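Local structure of tyrosine recombinase XerH (Helicobacter pylori, 5JK0) at residues R198-L203 against L274-Q279; S101-D106 against K150-N155; L172-N177 against R304-A309. The protein cuts and rejoins DNA at the difH recombination site as a site-specific tyrosine recombinase involved in chromosome segregation. All blocks are in the same frame, centred on the assembly; numbering follows the deposited sequence.

Interaction 1: residues R198-L203 against L274-Q279; sequences RARNRL and LLFCNQ. With nucleotides of chain H.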
# COMPACT_ATOMS: atom_id res chain seq x y z
N ARG D 198 -12.00 36.28 32.25
CA ARG D 198 -10.98 36.80 31.35
C ARG D 198 -9.57 36.40 31.77
O ARG D 198 -8.77 35.96 30.95
CB ARG D 198 -11.07 38.33 31.26
CG ARG D 198 -10.14 38.92 30.20
CD ARG D 198 -10.45 40.38 29.95
NE ARG D 198 -9.68 40.90 28.82
CZ ARG D 198 -8.51 41.51 28.92
NH1 ARG D 198 -7.89 41.95 27.83
NH2 ARG D 198 -7.96 41.69 30.11
N ALA D 199 -9.27 36.54 33.06
CA ALA D 199 -7.95 36.20 33.58
C ALA D 199 -7.66 34.71 33.42
O ALA D 199 -6.57 34.32 32.99
CB ALA D 199 -7.83 36.61 35.04
N ARG D 200 -8.64 33.89 33.77
CA ARG D 200 -8.49 32.44 33.72
C ARG D 200 -8.32 31.93 32.29
O ARG D 200 -7.43 31.13 32.01
CB ARG D 200 -9.70 31.76 34.36
CG ARG D 200 -9.66 30.24 34.33
CD ARG D 200 -11.01 29.66 34.71
NE ARG D 200 -12.05 30.04 33.75
CZ ARG D 200 -13.35 29.85 33.93
NH1 ARG D 200 -13.78 29.27 35.05
NH2 ARG D 200 -14.21 30.22 33.00
N ASN D 201 -9.19 32.39 31.39
CA ASN D 201 -9.19 31.90 30.02
C ASN D 201 -7.97 32.35 29.22
O ASN D 201 -7.43 31.58 28.43
CB ASN D 201 -10.47 32.35 29.31
CG ASN D 201 -11.72 31.71 29.89
OD1 ASN D 201 -11.68 31.12 30.97
ND2 ASN D 201 -12.83 31.82 29.18
N ARG D 202 -7.54 33.59 29.42
CA ARG D 202 -6.36 34.09 28.73
C ARG D 202 -5.12 33.31 29.13
O ARG D 202 -4.32 32.92 28.28
CB ARG D 202 -6.16 35.58 29.01
CG ARG D 202 -7.10 36.49 28.25
CD ARG D 202 -6.54 37.90 28.15
NE ARG D 202 -6.31 38.49 29.46
CZ ARG D 202 -5.60 39.60 29.66
NH1 ARG D 202 -5.44 40.07 30.89
NH2 ARG D 202 -5.06 40.24 28.64
N LEU D 203 -4.97 33.07 30.43
CA LEU D 203 -3.83 32.31 30.93
C LEU D 203 -3.84 30.87 30.42
O LEU D 203 -2.80 30.32 30.07
CB LEU D 203 -3.82 32.31 32.46
CG LEU D 203 -2.70 31.52 33.14
CD1 LEU D 203 -1.33 32.04 32.73
CD2 LEU D 203 -2.85 31.56 34.65
N LEU D 274 -5.87 22.45 42.10
CA LEU D 274 -6.09 22.52 40.67
C LEU D 274 -6.04 23.97 40.20
O LEU D 274 -6.70 24.83 40.78
CB LEU D 274 -7.43 21.88 40.30
CG LEU D 274 -7.71 21.61 38.83
CD1 LEU D 274 -6.70 20.62 38.26
CD2 LEU D 274 -9.13 21.09 38.65
N LEU D 275 -5.24 24.24 39.18
CA LEU D 275 -5.02 25.62 38.73
C LEU D 275 -6.27 26.22 38.08
O LEU D 275 -6.76 27.25 38.52
CB LEU D 275 -3.84 25.68 37.75
CG LEU D 275 -3.45 27.09 37.29
CD1 LEU D 275 -3.14 27.97 38.48
CD2 LEU D 275 -2.26 27.03 36.35
N PHE D 276 -6.77 25.56 37.04
CA PHE D 276 -7.96 26.03 36.35
C PHE D 276 -9.20 25.29 36.85
O PHE D 276 -9.17 24.07 37.01
CB PHE D 276 -7.81 25.87 34.84
CG PHE D 276 -6.60 26.56 34.27
CD1 PHE D 276 -6.60 27.93 34.07
CD2 PHE D 276 -5.47 25.84 33.94
CE1 PHE D 276 -5.49 28.57 33.55
CE2 PHE D 276 -4.36 26.47 33.41
CZ PHE D 276 -4.37 27.84 33.22
N CYS D 277 -10.28 26.03 37.08
CA CYS D 277 -11.51 25.43 37.58
C CYS D 277 -12.74 26.19 37.12
O CYS D 277 -12.67 27.37 36.78
CB CYS D 277 -11.48 25.36 39.11
SG CYS D 277 -11.42 26.97 39.93
N ASN D 278 -13.88 25.51 37.11
CA ASN D 278 -15.15 26.15 36.79
C ASN D 278 -15.70 26.91 38.00
O ASN D 278 -15.01 27.06 39.01
CB ASN D 278 -16.17 25.11 36.30
CG ASN D 278 -16.31 23.92 37.23
OD1 ASN D 278 -16.12 24.04 38.45
ND2 ASN D 278 -16.63 22.77 36.67
N GLN D 279 -16.94 27.38 37.90
CA GLN D 279 -17.55 28.14 38.97
C GLN D 279 -17.87 27.25 40.17
O GLN D 279 -18.01 27.73 41.30
CB GLN D 279 -18.82 28.84 38.48
CG GLN D 279 -18.62 29.67 37.23
CD GLN D 279 -17.59 30.77 37.41
OE1 GLN D 279 -17.46 31.35 38.49
NE2 GLN D 279 -16.84 31.07 36.35
P DG H 4 -17.69 28.49 33.84
OP1 DG H 4 -17.83 27.51 34.93
OP2 DG H 4 -16.62 29.51 33.90
O5' DG H 4 -17.54 27.70 32.44
C5' DG H 4 -17.57 26.28 32.41
C4' DG H 4 -18.99 25.75 32.52
O4' DG H 4 -19.86 26.50 31.65
C3' DG H 4 -19.17 24.31 32.09
O3' DG H 4 -18.86 23.43 33.17
C2' DG H 4 -20.66 24.25 31.75
C1' DG H 4 -20.95 25.68 31.27
N9 DG H 4 -21.15 25.80 29.82
C8 DG H 4 -20.48 26.63 28.96
N7 DG H 4 -20.86 26.53 27.72
C5 DG H 4 -21.86 25.55 27.76
C6 DG H 4 -22.64 25.02 26.71
O6 DG H 4 -22.61 25.30 25.51
N1 DG H 4 -23.53 24.05 27.18
C2 DG H 4 -23.65 23.66 28.49
N2 DG H 4 -24.57 22.71 28.75
N3 DG H 4 -22.92 24.16 29.48
C4 DG H 4 -22.05 25.10 29.04
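Arg200 of the helix and Cys277 of the loop meet through a hydrogen bond from a guanidinium that also binds a DNA phosphate. Arg200 NH1 donates to Cys277 O at 2.8 Å, with the oxygen tilted somewhat from the guanidinium plane. The same nitrogen makes a weak bond to OP2 of DG4 of chain H, while Arg200 NH2 gives that oxygen a straighter one of 2.7 Å. A bend at chi3 (63°) in an otherwise extended chain turns the guanidinium to the phosphate. Its rotation is fixed from behind by Asn201, whose OD1 lies in the guanidinium plane and accepts from Arg200 NE at 3.0 Å. From the loop, Gln279 grips both phosphate oxygens. Its backbone N donates to OP1 of DG4 of chain H at 3.1 Å. Its NE2 reaches OP2 of DG4 of chain H at 2.9 Å, so OP2 gathers donors from both segments.

The apolar part lies behind this polar front. The Phe276 ring presents its edge to the helix, with CD1 3.8 Å from Arg200 CG and CZ 4.0 Å from Leu203 CG, while Leu275 CG lies over one ring face. Trp261 and Leu258 of helix 255-264 pack against Arg200 and Leu203 respectively.

The arrangement is a phosphate-binding site of the tyrosine recombinase catalytic domain, built from the start of helix 198-211 and the loop before helix 286-300, away from the predicted active-site residues.

Interaction 2: residues S101-D106 against K150-N155; sequences SLKNID and KSYIYN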
# COMPACT_ATOMS: atom_id res chain seq x y z
N SER D 101 -30.59 -18.24 15.39
CA SER D 101 -29.43 -18.59 16.20
C SER D 101 -28.30 -17.58 16.07
O SER D 101 -28.17 -16.90 15.05
CB SER D 101 -28.93 -19.98 15.82
OG SER D 101 -27.72 -20.29 16.50
N LEU D 102 -27.47 -17.48 17.11
CA LEU D 102 -26.29 -16.63 17.08
C LEU D 102 -25.28 -17.14 16.05
O LEU D 102 -24.47 -16.37 15.54
CB LEU D 102 -25.63 -16.56 18.46
CG LEU D 102 -26.31 -15.71 19.54
CD1 LEU D 102 -25.51 -15.75 20.83
CD2 LEU D 102 -26.49 -14.28 19.05
N LYS D 103 -25.35 -18.43 15.76
CA LYS D 103 -24.44 -19.05 14.80
C LYS D 103 -24.72 -18.59 13.37
O LYS D 103 -23.90 -18.81 12.48
CB LYS D 103 -24.53 -20.58 14.89
CG LYS D 103 -24.07 -21.15 16.23
CD LYS D 103 -24.19 -22.66 16.25
CE LYS D 103 -23.72 -23.23 17.58
NZ LYS D 103 -23.87 -24.71 17.65
N ASN D 104 -25.87 -17.95 13.17
CA ASN D 104 -26.22 -17.41 11.86
C ASN D 104 -25.43 -16.14 11.54
O ASN D 104 -25.37 -15.71 10.39
CB ASN D 104 -27.72 -17.14 11.77
CG ASN D 104 -28.55 -18.40 11.84
OD1 ASN D 104 -29.50 -18.50 12.62
ND2 ASN D 104 -28.20 -19.38 11.01
N ILE D 105 -24.84 -15.55 12.57
CA ILE D 105 -24.02 -14.36 12.39
C ILE D 105 -22.68 -14.71 11.76
O ILE D 105 -21.89 -15.45 12.34
CB ILE D 105 -23.78 -13.63 13.73
CG1 ILE D 105 -25.10 -13.21 14.36
CG2 ILE D 105 -22.87 -12.43 13.52
CD1 ILE D 105 -24.95 -12.46 15.67
N ASP D 106 -22.43 -14.19 10.56
CA ASP D 106 -21.16 -14.43 9.89
C ASP D 106 -20.55 -13.14 9.34
O ASP D 106 -21.04 -12.04 9.61
CB ASP D 106 -21.33 -15.45 8.76
CG ASP D 106 -22.47 -15.10 7.81
OD1 ASP D 106 -22.85 -13.91 7.72
OD2 ASP D 106 -23.00 -16.03 7.16
N LYS D 150 -15.69 -27.32 25.04
CA LYS D 150 -15.51 -27.06 23.61
C LYS D 150 -16.26 -25.80 23.20
O LYS D 150 -17.30 -25.48 23.76
CB LYS D 150 -15.95 -28.26 22.78
CG LYS D 150 -15.06 -29.48 22.96
CD LYS D 150 -13.59 -29.09 22.83
CE LYS D 150 -12.67 -30.28 23.07
NZ LYS D 150 -12.78 -31.31 22.00
N SER D 151 -15.72 -25.09 22.21
CA SER D 151 -16.21 -23.76 21.86
C SER D 151 -16.64 -23.62 20.41
O SER D 151 -16.18 -24.36 19.53
CB SER D 151 -15.13 -22.72 22.17
OG SER D 151 -14.67 -22.84 23.51
N TYR D 152 -17.53 -22.66 20.16
CA TYR D 152 -17.87 -22.26 18.80
C TYR D 152 -16.96 -21.12 18.37
O TYR D 152 -16.73 -20.18 19.14
CB TYR D 152 -19.34 -21.84 18.70
CG TYR D 152 -19.78 -21.45 17.31
CD1 TYR D 152 -20.28 -22.40 16.42
CD2 TYR D 152 -19.70 -20.13 16.87
CE1 TYR D 152 -20.69 -22.04 15.15
CE2 TYR D 152 -20.10 -19.77 15.60
CZ TYR D 152 -20.59 -20.73 14.74
OH TYR D 152 -20.99 -20.37 13.47
N ILE D 153 -16.43 -21.19 17.16
CA ILE D 153 -15.49 -20.18 16.68
C ILE D 153 -16.04 -19.38 15.52
O ILE D 153 -16.38 -19.93 14.47
CB ILE D 153 -14.15 -20.82 16.25
CG1 ILE D 153 -13.61 -21.73 17.37
CG2 ILE D 153 -13.14 -19.75 15.89
CD1 ILE D 153 -13.42 -21.02 18.69
N TYR D 154 -16.14 -18.06 15.70
CA TYR D 154 -16.59 -17.17 14.64
C TYR D 154 -15.47 -16.89 13.65
O TYR D 154 -15.66 -16.99 12.43
CB TYR D 154 -17.11 -15.85 15.22
CG TYR D 154 -18.50 -15.94 15.81
CD1 TYR D 154 -19.62 -15.83 15.00
CD2 TYR D 154 -18.69 -16.13 17.17
CE1 TYR D 154 -20.90 -15.90 15.53
CE2 TYR D 154 -19.96 -16.20 17.71
CZ TYR D 154 -21.06 -16.09 16.88
OH TYR D 154 -22.33 -16.16 17.41
N ASN D 155 -14.30 -16.53 14.18
CA ASN D 155 -13.13 -16.19 13.38
C ASN D 155 -13.43 -15.11 12.35
O ASN D 155 -13.11 -15.24 11.17
CB ASN D 155 -12.58 -17.44 12.68
CG ASN D 155 -11.19 -17.23 12.11
OD1 ASN D 155 -10.48 -16.31 12.51
ND2 ASN D 155 -10.79 -18.09 11.18
O HOH W 1 -20.76 -18.10 11.99
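Leu102 meets Tyr154 through its backbone carbonyl, on the short 3-10 turn that begins the contact. Just before it, Ser101 OG accepts from Lys103 N at 3.1 Å, an ST turn, and also bonds Glu7. Leu102 O takes two donors from opposite faces of its peptide plane: Ile105 N from within the turn, and Tyr154 OH at 2.8 Å. The hydroxyl stands well above the carbonyl plane, although the oxygen lies at the edge of the tyrosine ring.

Lys103 comes next and lays its extended aliphatic chain over one face of the Tyr152 ring. CG is 3.9 Å from the ring centroid and 20° off the normal, a CH-pi contact, and CD and CE continue across the same ring toward CD1. With CG anti to the backbone N (chi1 -178°), the Tyr152 ring reaches out to Lys103. Tyr152 CE2 in turn lies over the face of Tyr154.

At Ile105 the backbone again does much of the work. Its O lies in the plane of the Tyr154 ring, 3.4 Å from CE1, and CB touches the same edge atom at 4.1 Å. A water donates to Ile105 O and to Lys103 O and also hydrogen-bonds Tyr152 OH at 2.7 Å, tying the turn to Tyr152.

Behind the turn, Leu102 packs on Trp19 and Leu16 of helix 12-30, and Ile105 on Phe83 and Phe87 of helix 74-93. Tyr154 meets Phe137 of helix 123-143 edge-to-face. The contact therefore lies against these three helices, just ahead of helix 107-117, which Asp106 N-caps.

Interaction 3: residues L172-N177 against R304-A309; sequences LPTHLN and REKNGA. With nucleotides of chain G.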
# COMPACT_ATOMS: atom_id res chain seq x y z
N LEU D 172 0.95 18.09 5.57
CA LEU D 172 1.11 18.75 6.85
C LEU D 172 -0.26 19.10 7.45
O LEU D 172 -1.10 19.68 6.77
CB LEU D 172 1.96 20.01 6.70
CG LEU D 172 2.70 20.52 7.94
CD1 LEU D 172 3.64 19.45 8.47
CD2 LEU D 172 3.47 21.79 7.62
N PRO D 173 -0.48 18.74 8.73
CA PRO D 173 -1.74 18.98 9.43
C PRO D 173 -2.11 20.47 9.51
O PRO D 173 -1.24 21.32 9.33
CB PRO D 173 -1.49 18.42 10.83
CG PRO D 173 -0.40 17.42 10.64
CD PRO D 173 0.48 17.99 9.56
N THR D 174 -3.38 20.75 9.76
CA THR D 174 -3.87 22.12 9.88
C THR D 174 -3.12 22.88 10.97
O THR D 174 -2.96 22.37 12.08
CB THR D 174 -5.38 22.16 10.17
OG1 THR D 174 -6.09 21.44 9.15
CG2 THR D 174 -5.89 23.60 10.21
N HIS D 175 -2.68 24.09 10.66
CA HIS D 175 -1.86 24.86 11.58
C HIS D 175 -1.82 26.35 11.23
O HIS D 175 -2.32 26.77 10.19
CB HIS D 175 -0.43 24.31 11.61
CG HIS D 175 0.28 24.46 10.30
ND1 HIS D 175 0.13 23.56 9.26
CD2 HIS D 175 1.14 25.40 9.85
CE1 HIS D 175 0.87 23.93 8.24
NE2 HIS D 175 1.49 25.05 8.57
N LEU D 176 -1.21 27.13 12.11
CA LEU D 176 -0.98 28.55 11.87
C LEU D 176 0.52 28.80 11.74
O LEU D 176 1.31 28.28 12.53
CB LEU D 176 -1.56 29.40 13.00
CG LEU D 176 -3.03 29.20 13.37
CD1 LEU D 176 -3.38 30.00 14.62
CD2 LEU D 176 -3.93 29.60 12.22
N ASN D 177 0.92 29.58 10.74
CA ASN D 177 2.32 29.93 10.59
C ASN D 177 2.74 30.99 11.60
O ASN D 177 1.95 31.38 12.46
CB ASN D 177 2.62 30.40 9.16
CG ASN D 177 1.71 31.54 8.72
OD1 ASN D 177 1.47 32.49 9.46
ND2 ASN D 177 1.20 31.45 7.49
N ARG D 304 -10.52 27.93 9.85
CA ARG D 304 -10.12 26.93 8.87
C ARG D 304 -10.64 25.53 9.21
O ARG D 304 -11.65 25.40 9.91
CB ARG D 304 -8.59 26.91 8.74
CG ARG D 304 -7.85 26.86 10.06
CD ARG D 304 -6.41 27.30 9.88
NE ARG D 304 -6.32 28.68 9.43
CZ ARG D 304 -5.21 29.27 9.02
NH1 ARG D 304 -4.07 28.59 8.99
NH2 ARG D 304 -5.22 30.54 8.63
N GLU D 305 -9.95 24.51 8.72
CA GLU D 305 -10.41 23.13 8.84
C GLU D 305 -10.54 22.68 10.29
O GLU D 305 -11.48 21.98 10.65
CB GLU D 305 -9.46 22.19 8.10
CG GLU D 305 -8.97 22.73 6.77
CD GLU D 305 -7.62 23.41 6.87
OE1 GLU D 305 -7.54 24.63 6.67
OE2 GLU D 305 -6.62 22.70 7.16
N LYS D 306 -9.58 23.08 11.11
CA LYS D 306 -9.62 22.78 12.54
C LYS D 306 -9.41 24.07 13.33
O LYS D 306 -8.51 24.85 13.03
CB LYS D 306 -8.55 21.75 12.91
CG LYS D 306 -8.69 20.42 12.20
CD LYS D 306 -9.97 19.70 12.60
CE LYS D 306 -10.07 18.34 11.92
NZ LYS D 306 -11.33 17.64 12.27
N ASN D 307 -10.26 24.29 14.34
CA ASN D 307 -10.21 25.53 15.10
C ASN D 307 -10.13 25.30 16.60
O ASN D 307 -10.68 26.08 17.39
CB ASN D 307 -11.44 26.39 14.77
CG ASN D 307 -11.62 26.61 13.28
OD1 ASN D 307 -10.91 27.40 12.67
ND2 ASN D 307 -12.58 25.90 12.69
N GLY D 308 -9.44 24.24 17.01
CA GLY D 308 -9.32 23.91 18.41
C GLY D 308 -7.91 24.08 18.96
O GLY D 308 -7.02 24.58 18.28
N ALA D 309 -7.72 23.64 20.20
CA ALA D 309 -6.43 23.76 20.87
C ALA D 309 -5.40 22.80 20.26
O ALA D 309 -4.20 23.07 20.29
CB ALA D 309 -6.58 23.49 22.36
P DA G 24 -13.27 20.97 14.46
OP1 DA G 24 -13.29 20.79 12.99
OP2 DA G 24 -12.48 22.07 15.04
O5' DA G 24 -14.78 21.10 14.98
C5' DA G 24 -15.77 20.21 14.48
C4' DA G 24 -17.04 20.26 15.33
O4' DA G 24 -16.82 19.58 16.60
C3' DA G 24 -17.57 21.66 15.67
O3' DA G 24 -18.96 21.70 15.41
C2' DA G 24 -17.30 21.76 17.18
C1' DA G 24 -17.51 20.31 17.58
N9 DA G 24 -16.99 19.96 18.90
C8 DA G 24 -15.93 20.52 19.55
N7 DA G 24 -15.70 20.01 20.74
C5 DA G 24 -16.70 19.05 20.87
C6 DA G 24 -17.01 18.15 21.91
N6 DA G 24 -16.32 18.07 23.05
N1 DA G 24 -18.06 17.32 21.73
C2 DA G 24 -18.75 17.40 20.58
N3 DA G 24 -18.55 18.20 19.54
C4 DA G 24 -17.50 19.01 19.75
P DC G 23 -9.60 19.74 19.93
OP1 DC G 23 -8.74 20.76 19.29
OP2 DC G 23 -10.33 20.08 21.17
O5' DC G 23 -10.67 19.24 18.84
C5' DC G 23 -10.21 18.69 17.61
C4' DC G 23 -11.38 18.40 16.68
O4' DC G 23 -12.17 17.30 17.22
C3' DC G 23 -12.34 19.56 16.47
O3' DC G 23 -12.76 19.59 15.11
C2' DC G 23 -13.50 19.22 17.41
C1' DC G 23 -13.51 17.70 17.35
N1 DC G 23 -14.06 17.06 18.58
C2 DC G 23 -15.26 16.35 18.51
O2 DC G 23 -15.86 16.27 17.43
N3 DC G 23 -15.75 15.76 19.64
C4 DC G 23 -15.07 15.87 20.79
N4 DC G 23 -15.59 15.28 21.87
C5 DC G 23 -13.85 16.59 20.88
C6 DC G 23 -13.38 17.16 19.76
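Thr174 and Glu305 face each other through oxygens, Thr174 OG1 donating to Glu305 OE2. The modelled separation of 2.4 Å is very short, and its exact value is doubtful. The threonine hydroxyl sits anti to its own carbonyl carbon (chi1 -56°), which leaves the methyl CG2 facing the Arg304 chain, 3.8 Å from CD. Glu305 folds back to reach the hydroxyl through an unusual bend at chi2 (96°).

Arg304 leaves its backbone with CG wedged between N and the carbonyl carbon (chi1 48°), then bends at chi3 to lay the guanidinium beneath Leu176. Leu176 CD2 stands over the centre of one guanidinium face, 3.5 Å from CZ, whereas His175 O lies at the edge, weakly bonded to NH1 at 2.8 Å. NE also bonds Leu302 O, and NH2 forms a salt bridge with Glu180. The His175 ring is held by its own segment: ND1 donates to Pro173 O at 2.6 Å, with that oxygen in the ring plane.

Three residues on, Asn307 folds back on Arg304, its OD1 accepting from Arg304 N on a lone pair at 2.9 Å. Asn307 N then donates almost straight to OP2 of DA24 of chain G at 3.2 Å.

The chemistry thus joins a buried, multiply bonded guanidinium to a DNA-gripping backbone. The Arg304-Asn307 bonds are likely to hold the amide N that binds the phosphate, while the Lys306 and His175 side chains lie about 7 Å from those of predicted active-site residues His310 and Tyr345, respectively.

Along the chain interaction 2 comes first and closes before the other two begin; it lies in the N-terminal helical region, on the opposite side of the chain's centre from both. Its centre is about 53 Å from that of interaction 1 and about 46 Å from that of interaction 3. The latter two share the catalytic domain, where 172-177 and 304-309 bracket both segments of interaction 1 in sequence. Their centres are about 24 Å apart and their nearest atoms about 10 Å, without touching. The catalytic domain thus holds phosphates of two DNA chains, H and G, at separate points, whereas interaction 2 stays about 11 Å from DNA at its nearest atom.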